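Side-chain contacts in putative cell invasion protein with MAC/Perforin domain (Bacteroides thetaiotaomicron VPI-5482, PDB 3KK7), which is of unproven function but belongs to the membrane-attack complex/perforin family and is thought to play a part in cell invasion or interaction with membranes: residues Q325-N328 with T332-M335; M170-T175 with D337-G342; N150-E155 with L225-D230; E210-G215 with S347-E352; A179-A184 with T531-Y536. One frame throughout, in Å; residues are numbered along the deposited sequence.

Contact 1 of 5, residues Q325-N328 with T332-M335; sequences QSLN and THTM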
# COMPACT_ATOMS: atom_id res chain seq x y z
N GLN A 325 19.20 -23.91 19.49
CA GLN A 325 20.53 -24.28 19.09
C GLN A 325 20.63 -24.65 17.60
O GLN A 325 21.71 -24.78 17.08
CB GLN A 325 21.13 -25.34 20.01
CG GLN A 325 20.44 -26.66 20.03
CD GLN A 325 20.89 -27.53 21.22
OE1 GLN A 325 21.08 -27.02 22.33
NE2 GLN A 325 21.04 -28.83 20.99
N SER A 326 19.50 -24.78 16.93
CA SER A 326 19.51 -24.94 15.49
C SER A 326 19.92 -23.62 14.83
O SER A 326 20.37 -23.60 13.67
CB SER A 326 18.14 -25.34 14.98
OG SER A 326 17.29 -24.19 14.93
N LEU A 327 19.75 -22.51 15.56
CA LEU A 327 20.04 -21.17 15.03
C LEU A 327 21.54 -20.88 14.90
O LEU A 327 21.93 -19.85 14.36
CB LEU A 327 19.36 -20.09 15.88
CG LEU A 327 17.83 -20.10 15.92
CD1 LEU A 327 17.27 -18.99 16.86
CD2 LEU A 327 17.25 -19.98 14.51
N ASN A 328 22.37 -21.80 15.39
CA ASN A 328 23.81 -21.70 15.20
C ASN A 328 24.22 -21.90 13.76
O ASN A 328 25.33 -21.55 13.39
CB ASN A 328 24.55 -22.70 16.08
CG ASN A 328 24.42 -22.38 17.56
OD1 ASN A 328 24.57 -21.22 17.99
ND2 ASN A 328 24.15 -23.41 18.36
N THR A 332 19.86 -21.40 8.33
CA THR A 332 18.48 -21.57 8.73
C THR A 332 17.78 -20.25 9.06
O THR A 332 16.61 -20.23 9.45
CB THR A 332 18.38 -22.50 9.93
OG1 THR A 332 18.89 -21.85 11.10
CG2 THR A 332 19.16 -23.79 9.67
N HIS A 333 18.48 -19.13 8.89
CA HIS A 333 17.94 -17.84 9.28
C HIS A 333 16.93 -17.32 8.25
O HIS A 333 16.92 -17.75 7.10
CB HIS A 333 19.09 -16.87 9.51
CG HIS A 333 19.92 -17.23 10.70
ND1 HIS A 333 20.86 -16.39 11.23
CD2 HIS A 333 19.90 -18.33 11.50
CE1 HIS A 333 21.42 -16.96 12.29
NE2 HIS A 333 20.85 -18.15 12.47
N THR A 334 16.06 -16.42 8.68
CA THR A 334 15.08 -15.84 7.77
C THR A 334 14.76 -14.44 8.26
O THR A 334 15.38 -13.98 9.21
CB THR A 334 13.82 -16.72 7.67
OG1 THR A 334 13.01 -16.25 6.58
CG2 THR A 334 13.01 -16.70 8.97
N MSE A 335 13.84 -13.75 7.60
CA MSE A 335 13.41 -12.44 8.08
C MSE A 335 12.58 -12.61 9.36
O MSE A 335 11.61 -13.34 9.36
CB MSE A 335 12.56 -11.74 7.02
CG MSE A 335 11.98 -10.40 7.47
SE MSE A 335 11.09 -9.55 5.98
CE MSE A 335 9.23 -9.63 6.53

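Contact 2 of 5, residues M170-T175 with D337-G342; sequences MLNLQT and DLQDGG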
# COMPACT_ATOMS: atom_id res chain seq x y z
N MSE A 170 21.03 -7.72 9.33
CA MSE A 170 20.33 -6.48 9.12
C MSE A 170 20.50 -6.16 7.63
O MSE A 170 21.62 -6.18 7.12
CB MSE A 170 21.05 -5.47 9.99
CG MSE A 170 20.48 -4.14 10.03
SE MSE A 170 21.37 -3.07 11.44
CE MSE A 170 20.22 -1.48 11.15
N LEU A 171 19.40 -5.93 6.93
CA LEU A 171 19.46 -5.60 5.49
C LEU A 171 18.73 -4.34 5.23
O LEU A 171 17.64 -4.17 5.74
CB LEU A 171 18.83 -6.68 4.62
CG LEU A 171 19.71 -7.85 4.23
CD1 LEU A 171 19.89 -8.77 5.44
CD2 LEU A 171 19.04 -8.59 3.08
N ASN A 172 19.31 -3.48 4.40
CA ASN A 172 18.69 -2.22 4.01
C ASN A 172 18.78 -1.96 2.52
O ASN A 172 19.82 -2.23 1.91
CB ASN A 172 19.33 -1.07 4.78
CG ASN A 172 19.00 -1.10 6.26
OD1 ASN A 172 19.63 -1.83 7.03
ND2 ASN A 172 17.98 -0.33 6.66
N LEU A 173 17.69 -1.47 1.94
CA LEU A 173 17.70 -0.94 0.58
C LEU A 173 17.84 0.55 0.71
O LEU A 173 17.24 1.17 1.61
CB LEU A 173 16.40 -1.23 -0.14
CG LEU A 173 16.15 -0.72 -1.57
CD1 LEU A 173 17.01 -1.41 -2.59
CD2 LEU A 173 14.68 -1.00 -1.88
N GLN A 174 18.63 1.13 -0.19
CA GLN A 174 18.81 2.57 -0.29
C GLN A 174 17.46 3.24 -0.46
O GLN A 174 16.71 2.85 -1.34
CB GLN A 174 19.67 2.87 -1.51
CG GLN A 174 19.81 4.34 -1.89
CD GLN A 174 20.43 5.16 -0.81
OE1 GLN A 174 20.02 6.29 -0.59
NE2 GLN A 174 21.42 4.60 -0.11
N THR A 175 17.14 4.23 0.36
CA THR A 175 15.84 4.89 0.21
C THR A 175 15.87 6.40 -0.05
O THR A 175 14.83 7.05 0.04
CB THR A 175 14.91 4.55 1.39
OG1 THR A 175 15.54 4.91 2.61
CG2 THR A 175 14.59 3.03 1.38
N ASP A 337 11.99 -9.63 11.90
CA ASP A 337 11.42 -8.39 12.47
C ASP A 337 11.78 -7.25 11.55
O ASP A 337 12.58 -7.42 10.63
CB ASP A 337 11.97 -8.10 13.88
CG ASP A 337 10.93 -7.47 14.83
OD1 ASP A 337 10.07 -6.70 14.33
OD2 ASP A 337 10.99 -7.72 16.08
N LEU A 338 11.20 -6.08 11.80
CA LEU A 338 11.38 -4.92 10.93
C LEU A 338 12.18 -3.82 11.65
O LEU A 338 12.07 -3.66 12.86
CB LEU A 338 10.02 -4.38 10.50
CG LEU A 338 9.15 -5.31 9.66
CD1 LEU A 338 7.73 -4.77 9.54
CD2 LEU A 338 9.73 -5.53 8.26
N GLN A 339 12.98 -3.10 10.89
CA GLN A 339 13.67 -1.92 11.36
C GLN A 339 12.68 -0.78 11.41
O GLN A 339 11.71 -0.77 10.66
CB GLN A 339 14.77 -1.51 10.38
CG GLN A 339 15.91 -2.47 10.32
CD GLN A 339 17.00 -1.99 9.36
OE1 GLN A 339 17.30 -0.78 9.28
NE2 GLN A 339 17.63 -2.95 8.67
N ASP A 340 12.94 0.19 12.27
CA ASP A 340 12.11 1.37 12.28
C ASP A 340 12.17 1.97 10.88
O ASP A 340 13.24 2.08 10.28
CB ASP A 340 12.58 2.40 13.31
CG ASP A 340 12.40 1.93 14.76
OD1 ASP A 340 11.86 0.84 15.02
OD2 ASP A 340 12.84 2.67 15.65
N GLY A 341 11.02 2.32 10.33
CA GLY A 341 10.97 2.83 8.98
C GLY A 341 11.40 1.83 7.90
O GLY A 341 11.80 2.25 6.83
N GLY A 342 11.31 0.53 8.20
CA GLY A 342 11.66 -0.53 7.25
C GLY A 342 10.58 -0.89 6.23
O GLY A 342 10.78 -1.78 5.42

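Contact 3 of 5, residues N150-E155 with L225-D230; sequences NTDDSE and LFYGVD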
# COMPACT_ATOMS: atom_id res chain seq x y z
N ASN A 150 -15.11 -18.48 22.03
CA ASN A 150 -15.39 -18.07 23.44
C ASN A 150 -16.76 -17.47 23.69
O ASN A 150 -17.32 -16.81 22.82
CB ASN A 150 -14.42 -16.99 23.93
CG ASN A 150 -13.26 -16.81 23.02
OD1 ASN A 150 -12.21 -17.42 23.21
ND2 ASN A 150 -13.43 -15.98 22.00
N THR A 151 -17.25 -17.64 24.92
CA THR A 151 -18.40 -16.90 25.45
C THR A 151 -17.91 -15.68 26.23
O THR A 151 -18.73 -14.90 26.74
CB THR A 151 -19.26 -17.81 26.42
OG1 THR A 151 -20.10 -18.66 25.64
CG2 THR A 151 -20.14 -16.99 27.43
N ASP A 152 -16.58 -15.51 26.32
CA ASP A 152 -15.96 -14.56 27.26
C ASP A 152 -16.47 -13.12 27.17
O ASP A 152 -16.73 -12.61 26.07
CB ASP A 152 -14.43 -14.58 27.11
CG ASP A 152 -13.81 -15.88 27.62
OD1 ASP A 152 -14.27 -16.39 28.67
OD2 ASP A 152 -12.84 -16.36 26.98
N ASP A 153 -16.65 -12.52 28.34
CA ASP A 153 -17.05 -11.12 28.49
C ASP A 153 -15.83 -10.27 28.17
O ASP A 153 -14.89 -10.20 28.97
CB ASP A 153 -17.52 -10.90 29.94
CG ASP A 153 -17.95 -9.45 30.26
OD1 ASP A 153 -17.77 -8.53 29.42
OD2 ASP A 153 -18.45 -9.25 31.40
N SER A 154 -15.85 -9.62 27.02
CA SER A 154 -14.71 -8.81 26.61
C SER A 154 -14.13 -7.90 27.73
O SER A 154 -12.95 -7.57 27.70
CB SER A 154 -15.06 -7.97 25.36
OG SER A 154 -15.85 -6.85 25.72
N GLU A 155 -14.95 -7.50 28.70
CA GLU A 155 -14.47 -6.68 29.82
C GLU A 155 -13.35 -7.32 30.58
O GLU A 155 -12.50 -6.63 31.11
CB GLU A 155 -15.59 -6.45 30.82
CG GLU A 155 -16.67 -5.54 30.33
CD GLU A 155 -16.67 -4.23 31.06
OE1 GLU A 155 -15.82 -3.37 30.70
OE2 GLU A 155 -17.53 -4.07 31.99
N LEU A 225 1.48 -15.70 21.27
CA LEU A 225 0.32 -14.86 21.57
C LEU A 225 -0.39 -15.47 22.76
O LEU A 225 -0.41 -16.69 22.91
CB LEU A 225 -0.62 -14.77 20.38
CG LEU A 225 0.03 -14.37 19.06
CD1 LEU A 225 -0.97 -14.57 17.94
CD2 LEU A 225 0.50 -12.94 19.16
N PHE A 226 -0.96 -14.60 23.60
CA PHE A 226 -1.65 -15.01 24.81
C PHE A 226 -3.08 -14.46 24.82
O PHE A 226 -3.36 -13.32 24.37
CB PHE A 226 -0.93 -14.50 26.07
CG PHE A 226 0.48 -15.01 26.23
CD1 PHE A 226 1.50 -14.53 25.44
CD2 PHE A 226 0.79 -15.92 27.19
CE1 PHE A 226 2.78 -14.97 25.60
CE2 PHE A 226 2.07 -16.37 27.33
CZ PHE A 226 3.06 -15.89 26.55
N TYR A 227 -3.97 -15.27 25.37
CA TYR A 227 -5.35 -14.88 25.56
C TYR A 227 -5.76 -15.22 26.98
O TYR A 227 -5.87 -16.38 27.34
CB TYR A 227 -6.24 -15.58 24.53
CG TYR A 227 -7.69 -15.18 24.63
CD1 TYR A 227 -8.56 -15.86 25.47
CD2 TYR A 227 -8.22 -14.12 23.85
CE1 TYR A 227 -9.91 -15.50 25.55
CE2 TYR A 227 -9.58 -13.76 23.93
CZ TYR A 227 -10.41 -14.46 24.78
OH TYR A 227 -11.73 -14.14 24.89
N GLY A 228 -5.95 -14.18 27.80
CA GLY A 228 -6.32 -14.31 29.22
C GLY A 228 -7.69 -13.74 29.61
O GLY A 228 -8.14 -12.70 29.08
N VAL A 229 -8.36 -14.44 30.53
CA VAL A 229 -9.56 -13.91 31.18
C VAL A 229 -9.15 -13.50 32.60
O VAL A 229 -8.89 -14.36 33.46
CB VAL A 229 -10.71 -14.91 31.17
CG1 VAL A 229 -11.88 -14.41 32.00
CG2 VAL A 229 -11.13 -15.19 29.73
N ASP A 230 -9.08 -12.19 32.84
CA ASP A 230 -8.67 -11.67 34.12
C ASP A 230 -9.85 -11.85 35.07
O ASP A 230 -10.97 -11.40 34.80
CB ASP A 230 -8.24 -10.21 34.00
CG ASP A 230 -7.42 -9.74 35.18
OD1 ASP A 230 -7.95 -9.66 36.31
OD2 ASP A 230 -6.23 -9.42 34.96

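Contact 4 of 5, residues E210-G215 with S347-E352; sequences EFVLTG and SDFILE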
# COMPACT_ATOMS: atom_id res chain seq x y z
N GLU A 210 0.46 -4.01 1.17
CA GLU A 210 0.43 -2.56 1.17
C GLU A 210 1.78 -1.87 1.18
O GLU A 210 1.87 -0.68 0.90
CB GLU A 210 -0.39 -2.07 2.37
CG GLU A 210 -1.79 -2.77 2.55
CD GLU A 210 -1.72 -3.94 3.52
OE1 GLU A 210 -0.67 -4.60 3.51
OE2 GLU A 210 -2.65 -4.19 4.30
N PHE A 211 2.85 -2.60 1.49
CA PHE A 211 4.14 -1.98 1.70
C PHE A 211 5.30 -2.71 1.05
O PHE A 211 5.18 -3.89 0.68
CB PHE A 211 4.40 -1.85 3.19
CG PHE A 211 3.42 -0.95 3.89
CD1 PHE A 211 3.58 0.42 3.83
CD2 PHE A 211 2.36 -1.48 4.61
CE1 PHE A 211 2.68 1.25 4.46
CE2 PHE A 211 1.46 -0.65 5.25
CZ PHE A 211 1.62 0.72 5.17
N VAL A 212 6.41 -1.99 0.90
CA VAL A 212 7.64 -2.59 0.35
C VAL A 212 8.71 -2.68 1.43
O VAL A 212 8.97 -1.71 2.15
CB VAL A 212 8.16 -1.82 -0.86
CG1 VAL A 212 9.31 -2.55 -1.48
CG2 VAL A 212 7.06 -1.63 -1.85
N LEU A 213 9.32 -3.86 1.55
CA LEU A 213 10.39 -4.08 2.53
C LEU A 213 11.70 -3.35 2.14
O LEU A 213 12.31 -3.70 1.16
CB LEU A 213 10.66 -5.60 2.69
CG LEU A 213 9.56 -6.37 3.43
CD1 LEU A 213 9.52 -7.86 3.03
CD2 LEU A 213 9.67 -6.23 4.97
N THR A 214 12.10 -2.36 2.94
CA THR A 214 13.35 -1.63 2.78
C THR A 214 14.34 -1.84 3.94
O THR A 214 15.55 -1.58 3.77
CB THR A 214 13.12 -0.11 2.70
OG1 THR A 214 12.53 0.36 3.92
CG2 THR A 214 12.22 0.27 1.53
N GLY A 215 13.84 -2.27 5.11
CA GLY A 215 14.70 -2.46 6.30
C GLY A 215 14.21 -3.53 7.28
O GLY A 215 13.21 -3.38 7.95
N SER A 347 3.42 3.57 -2.99
CA SER A 347 3.40 4.83 -3.75
C SER A 347 4.78 5.45 -3.95
O SER A 347 5.01 6.17 -4.92
CB SER A 347 2.45 5.85 -3.14
OG SER A 347 2.77 6.11 -1.81
N ASP A 348 5.72 5.16 -3.05
CA ASP A 348 7.11 5.59 -3.25
C ASP A 348 7.83 4.89 -4.38
O ASP A 348 8.86 5.37 -4.81
CB ASP A 348 7.92 5.47 -1.96
CG ASP A 348 7.71 6.66 -1.04
OD1 ASP A 348 7.23 7.71 -1.52
OD2 ASP A 348 8.03 6.55 0.17
N PHE A 349 7.29 3.78 -4.88
CA PHE A 349 7.95 3.00 -5.94
C PHE A 349 7.35 3.12 -7.34
O PHE A 349 7.71 2.35 -8.22
CB PHE A 349 8.02 1.53 -5.50
CG PHE A 349 8.93 1.35 -4.35
CD1 PHE A 349 8.53 1.68 -3.08
CD2 PHE A 349 10.23 0.95 -4.55
CE1 PHE A 349 9.39 1.58 -2.04
CE2 PHE A 349 11.11 0.86 -3.50
CZ PHE A 349 10.69 1.17 -2.25
N ILE A 350 6.48 4.11 -7.54
CA ILE A 350 5.83 4.33 -8.83
C ILE A 350 5.87 5.80 -9.17
O ILE A 350 5.95 6.65 -8.29
CB ILE A 350 4.37 3.78 -8.85
CG1 ILE A 350 3.53 4.36 -7.73
CG2 ILE A 350 4.36 2.28 -8.70
CD1 ILE A 350 2.14 3.80 -7.72
N LEU A 351 5.85 6.10 -10.47
CA LEU A 351 5.99 7.47 -10.95
C LEU A 351 4.66 8.19 -11.14
O LEU A 351 4.62 9.43 -11.11
CB LEU A 351 6.70 7.47 -12.30
CG LEU A 351 8.10 6.94 -12.35
CD1 LEU A 351 8.53 6.92 -13.78
CD2 LEU A 351 8.99 7.84 -11.51
N GLU A 352 3.60 7.42 -11.35
CA GLU A 352 2.31 7.94 -11.77
C GLU A 352 1.58 8.64 -10.62
O GLU A 352 1.13 8.00 -9.66
CB GLU A 352 1.43 6.78 -12.31
CG GLU A 352 2.00 6.05 -13.55
CD GLU A 352 3.06 4.97 -13.26
OE1 GLU A 352 3.40 4.69 -12.08
OE2 GLU A 352 3.58 4.41 -14.23

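Contact 5 of 5, residues A179-A184 with T531-Y536; sequences ALRKIA and TLYQRY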
# COMPACT_ATOMS: atom_id res chain seq x y z
N ALA A 179 17.05 7.85 -5.34
CA ALA A 179 17.18 6.43 -5.54
C ALA A 179 15.82 5.83 -5.86
O ALA A 179 15.66 5.11 -6.84
CB ALA A 179 17.76 5.79 -4.28
N LEU A 180 14.82 6.13 -5.03
CA LEU A 180 13.51 5.54 -5.20
C LEU A 180 12.94 5.89 -6.56
O LEU A 180 12.33 5.06 -7.25
CB LEU A 180 12.55 5.96 -4.09
CG LEU A 180 12.84 5.41 -2.68
CD1 LEU A 180 11.75 5.81 -1.73
CD2 LEU A 180 13.03 3.91 -2.65
N ARG A 181 13.19 7.10 -7.02
CA ARG A 181 12.66 7.43 -8.33
C ARG A 181 13.33 6.65 -9.45
O ARG A 181 12.66 6.18 -10.37
CB ARG A 181 12.65 8.94 -8.57
CG ARG A 181 11.33 9.57 -8.06
CD ARG A 181 11.20 11.03 -8.49
NE ARG A 181 12.25 11.81 -7.84
CZ ARG A 181 12.14 12.37 -6.64
NH1 ARG A 181 11.02 12.28 -5.93
NH2 ARG A 181 13.18 13.04 -6.15
N LYS A 182 14.65 6.48 -9.36
CA LYS A 182 15.37 5.67 -10.34
C LYS A 182 14.79 4.28 -10.38
O LYS A 182 14.62 3.73 -11.49
CB LYS A 182 16.85 5.54 -9.97
CG LYS A 182 17.74 6.56 -10.58
CD LYS A 182 19.04 5.95 -11.04
CE LYS A 182 19.77 6.95 -11.84
NZ LYS A 182 19.07 7.37 -13.10
N ILE A 183 14.50 3.71 -9.19
CA ILE A 183 13.95 2.35 -9.11
C ILE A 183 12.58 2.30 -9.79
O ILE A 183 12.32 1.39 -10.58
CB ILE A 183 13.87 1.88 -7.67
CG1 ILE A 183 15.26 1.66 -7.11
CG2 ILE A 183 13.09 0.56 -7.55
CD1 ILE A 183 15.28 1.25 -5.62
N ALA A 184 11.76 3.30 -9.51
CA ALA A 184 10.40 3.41 -10.08
C ALA A 184 10.43 3.42 -11.61
O ALA A 184 9.72 2.64 -12.27
CB ALA A 184 9.66 4.64 -9.54
N THR A 531 14.60 13.11 -16.77
CA THR A 531 13.96 14.32 -17.30
C THR A 531 12.44 14.20 -17.18
O THR A 531 11.76 15.13 -16.73
CB THR A 531 14.36 14.60 -18.78
OG1 THR A 531 15.72 15.05 -18.82
CG2 THR A 531 13.44 15.65 -19.45
N LEU A 532 11.91 13.05 -17.55
CA LEU A 532 10.47 12.87 -17.48
C LEU A 532 9.95 13.09 -16.07
O LEU A 532 9.10 13.95 -15.84
CB LEU A 532 10.10 11.47 -17.97
CG LEU A 532 8.66 11.32 -18.47
CD1 LEU A 532 8.41 12.31 -19.64
CD2 LEU A 532 8.41 9.85 -18.87
N TYR A 533 10.46 12.36 -15.10
CA TYR A 533 9.91 12.49 -13.76
C TYR A 533 10.36 13.73 -13.00
O TYR A 533 9.76 14.09 -11.99
CB TYR A 533 10.13 11.21 -12.92
CG TYR A 533 11.56 10.73 -12.69
CD1 TYR A 533 12.46 11.49 -11.94
CD2 TYR A 533 11.97 9.48 -13.13
CE1 TYR A 533 13.76 11.03 -11.67
CE2 TYR A 533 13.28 9.02 -12.88
CZ TYR A 533 14.16 9.80 -12.15
OH TYR A 533 15.45 9.37 -11.91
N GLN A 534 11.42 14.38 -13.45
CA GLN A 534 11.83 15.62 -12.76
C GLN A 534 11.05 16.82 -13.26
O GLN A 534 10.87 17.79 -12.50
CB GLN A 534 13.33 15.88 -12.89
CG GLN A 534 14.14 14.91 -12.08
CD GLN A 534 15.58 15.25 -12.03
OE1 GLN A 534 16.10 16.07 -12.79
NE2 GLN A 534 16.26 14.62 -11.09
N ARG A 535 10.59 16.77 -14.51
CA ARG A 535 10.00 17.93 -15.16
C ARG A 535 8.58 17.72 -15.63
O ARG A 535 7.95 18.69 -16.02
CB ARG A 535 10.90 18.39 -16.33
CG ARG A 535 12.32 18.91 -15.90
CD ARG A 535 13.19 19.38 -17.10
NE ARG A 535 12.38 20.18 -18.03
CZ ARG A 535 12.67 20.43 -19.31
NH1 ARG A 535 13.80 19.99 -19.86
NH2 ARG A 535 11.82 21.15 -20.05
N TYR A 536 8.06 16.50 -15.58
CA TYR A 536 6.68 16.25 -16.01
C TYR A 536 5.81 15.71 -14.88
O TYR A 536 6.31 15.21 -13.87
CB TYR A 536 6.65 15.30 -17.23
CG TYR A 536 7.24 15.91 -18.48
CD1 TYR A 536 8.61 16.01 -18.64
CD2 TYR A 536 6.43 16.36 -19.51
CE1 TYR A 536 9.17 16.57 -19.79
CE2 TYR A 536 6.98 16.92 -20.69
CZ TYR A 536 8.35 17.03 -20.82
OH TYR A 536 8.93 17.58 -21.95

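Contact 1 of 5, residues Q325-N328 with T332-M335
With CG of H333 turned anti to its own carbonyl carbon and beside the backbone N (chi1 -68°), the imidazole swings across to L327, where NE2 meets the backbone O. The bond from H333 NE2 to L327 O is 2.8 Å long and nearly straight, 165° at the hydrogen. The acceptor lies almost in the imidazole plane, so the carbonyl is met at the ring's edge; seen from L327, the donor comes in at 134° to the C=O bond and is tilted a little from the carbonyl plane. T332 is turned otherwise: its OG1 sits between backbone N and carbonyl carbon, and T332 OG1 comes within 3.4 Å of S326 O. That approach is secondary, because the hydroxyl is hydrogen-bonded to D329 O in the intervening turn. The contact lies between the residues just after helix 321-326 and those leading into strand 334-338, and only three residues separate the two segments, so it closes a tight helix-to-strand connection at the margin of the MACPF domain's large antiparallel sheet. L327 is the buried member: L327 CD2 stands 4.2 Å from T332 OG1, and the leucine side chain also packs on V166 of strand 157-173. An alanine in place of H333 would remove the ring N-H and would probably leave L327 O without this donor, letting the turn shift more easily against the strand. S326 OG bonds outward, to W323 O and A301 N, and the backbone of T332 is hydrogen-bonded to G300.

Contact 2 of 5, residues M170-T175 with D337-G342
Two side-chain amides, those of N172 and Q339, exchange a pair of hydrogen bonds: Q339 NE2 gives to N172 OD1 at 2.8 Å, and N172 ND2 gives to Q339 OE1 at 2.7 Å. Both are nearly straight at the hydrogen, 165° and 164°. Each acceptor lies close to the plane of the amide that donates to it, yet the two amide planes are turned 61° apart, so the pair is twisted instead of flat. On the acceptor sides this shows as a donor above the carbonyl plane at N172 OD1 and a more moderate tilt at Q339 OE1. Q339 reaches across with its chain extended beyond CG. Its NE2 has a second acceptor in Y216 O, on the intervening strand 211-218, so the amide nitrogen serves both a side chain and the backbone. L171 O is also near, 3.2 Å from Q339 NE2, but at a poor angle for bonding. The selenomethionine M170, extended and crossing Q339 at about a right angle, lays CG 3.4 Å from Q339 NE2 and CE 3.5 Å from Q339 OE1. Q339 opens a type II turn, closed by the bond from G342 N to Q339 O at 2.8 Å, with G341 at positive phi; the turn joins strands 334-338 and 343-345, both partners of 211-218 in the MACPF sheet. With each amide both giving and accepting, the buried polar end of Q339 is matched without any charge, and the flip of either amide would set donor against donor and acceptor against acceptor.

Contact 3 of 5, residues N150-E155 with L225-D230
D152 and Y227 meet through a phenol-carboxylate hydrogen bond that joins the loop before strand 157-173 to strand 220-230. Followed outward from the backbone, the aspartate makes contact at every atom. D152 CB lies 3.5 Å from Y227 OH. D152 CG, placed anti to the carbonyl carbon (chi1 -70°), is 3.5 Å from V229 CG2. D152 OD1 touches that same methyl, V229 CG2, also at 3.5 Å. D152 OD2 does the polar work: it accepts from Y227 OH at 3.2 Å, through the anti lone pair that faces away from OD1. The same oxygen, D152 OD2, lies in the plane of the phenol ring at its edge, 3.4 Å from Y227 CE1, and the carboxylate and ring planes are 28° apart. V229 CG2 comes within 3.4 Å of D152 OD2, so one oxygen has a hydroxyl and a methyl for neighbours. The side chain of N150 also lies beside the phenol end of Y227. Farther along the loop, D153 OD1 accepts from E155 N, an Asx turn that shapes the chain. Y227 and D152 both also pack on V157, at the start of the neighbouring strand in the MACPF domain's sheet. The contact lies at the protein surface, and its single, rather long hydrogen bond joins a carboxylate to a neutral phenol: it probably orients the loop over the strand and leaves the aspartate's negative charge without a countercharge across the contact.

Contact 4 of 5, residues E210-G215 with S347-E352
In the interior of the MACPF domain, strand 211-218 of the large antiparallel sheet is covered by the loop that leads from strand 343-345 to helix 353-363. V212 and F349 carry this packing, approaching from opposite directions. The valine presents CB and both methyls to one side of the ring: V212 CB is 3.8 Å from F349 CE1, and V212 CG1 stands 4.0 Å above the F349 ring plane, displaced toward the rim. A CH-pi contact, also off-centre, runs from V212 CG2 to the F349 ring centroid at 4.2 Å, 29° from the ring normal. T214, two residues on and facing the same way, reaches the ring at its edge, T214 CG2 lying 4.2 Å from F349 CZ. The phenylalanine's CG is anti to its carbonyl carbon (chi1 -68°), which directs the ring toward V212; Y344, V80 and L180 of helix 177-186 also touch it. An alanine at F349 would probably open a gap over V212 and take away the surface against which L180 and Y344 rest. No hydrogen bond crosses, so between these two segments the contact probably rests on dispersion and the exclusion of water, with shape rather than polarity setting the fit.

Contact 5 of 5, residues A179-A184 with T531-Y536
Segments 179-184 and 531-536, on helices 177-186 and 529-535, come closest at R181 and Y533, whose CA atoms are 7.9 Å apart. Y533 holds the contact, its CG between backbone N and carbonyl carbon (chi1 59°), a placement that carries the ring out to the other helix. R181 lies across the ring: R181 CB sits over one face in a CH-pi contact, 4.1 Å from the Y533 centroid and 18° off the normal. Beyond it the chain bends at chi3, and R181 CD rests 3.7 Å from Y533 CD1. The guanidinium is turned 53° from the ring plane and has Y533 CD1 near its own edge, so it does not stack; it is the aliphatic part of the arginine that covers the tyrosine. On the phenol end, K182 CG approaches Y533 OH at 3.9 Å, while Y533 CE2 comes 3.8 Å from the backbone R181 O. No hydrogen bond joins the two segments. L351, from the loop before helix 353-363, also packs against Y533. The neighbouring L532 packs on Y491 and Y493 of strand 489-494. The arrangement is a surface helix-to-helix contact joining the MACPF and D3 regions, in which Y533 is the main contributor between these segments.

How the contacts relate
Contacts 1 to 4 belong to the MACPF domain and all reach its large antiparallel array of strands; contact 5 alone bridges from there to the D3 domain. Contacts 1 and 2 share strand 334-338, their centres about 19 Å apart. Contact 2 meets contact 4, about 13 Å away between centres, where strand 211-218 runs beside both of its segments. Contact 4 in turn touches contact 5, about 14 Å off between centres, through F349 with L180 and A184. Along the chain, contact 3 closes before contact 1 opens, whereas contact 5 spans from residue 179 to near the C-terminus. Contacts 2, 4 and 5 thus touch in turn, so packing runs from the MACPF strands to the D3 side, while contact 3 lies remote, its centre about 51 Å from that of contact 5.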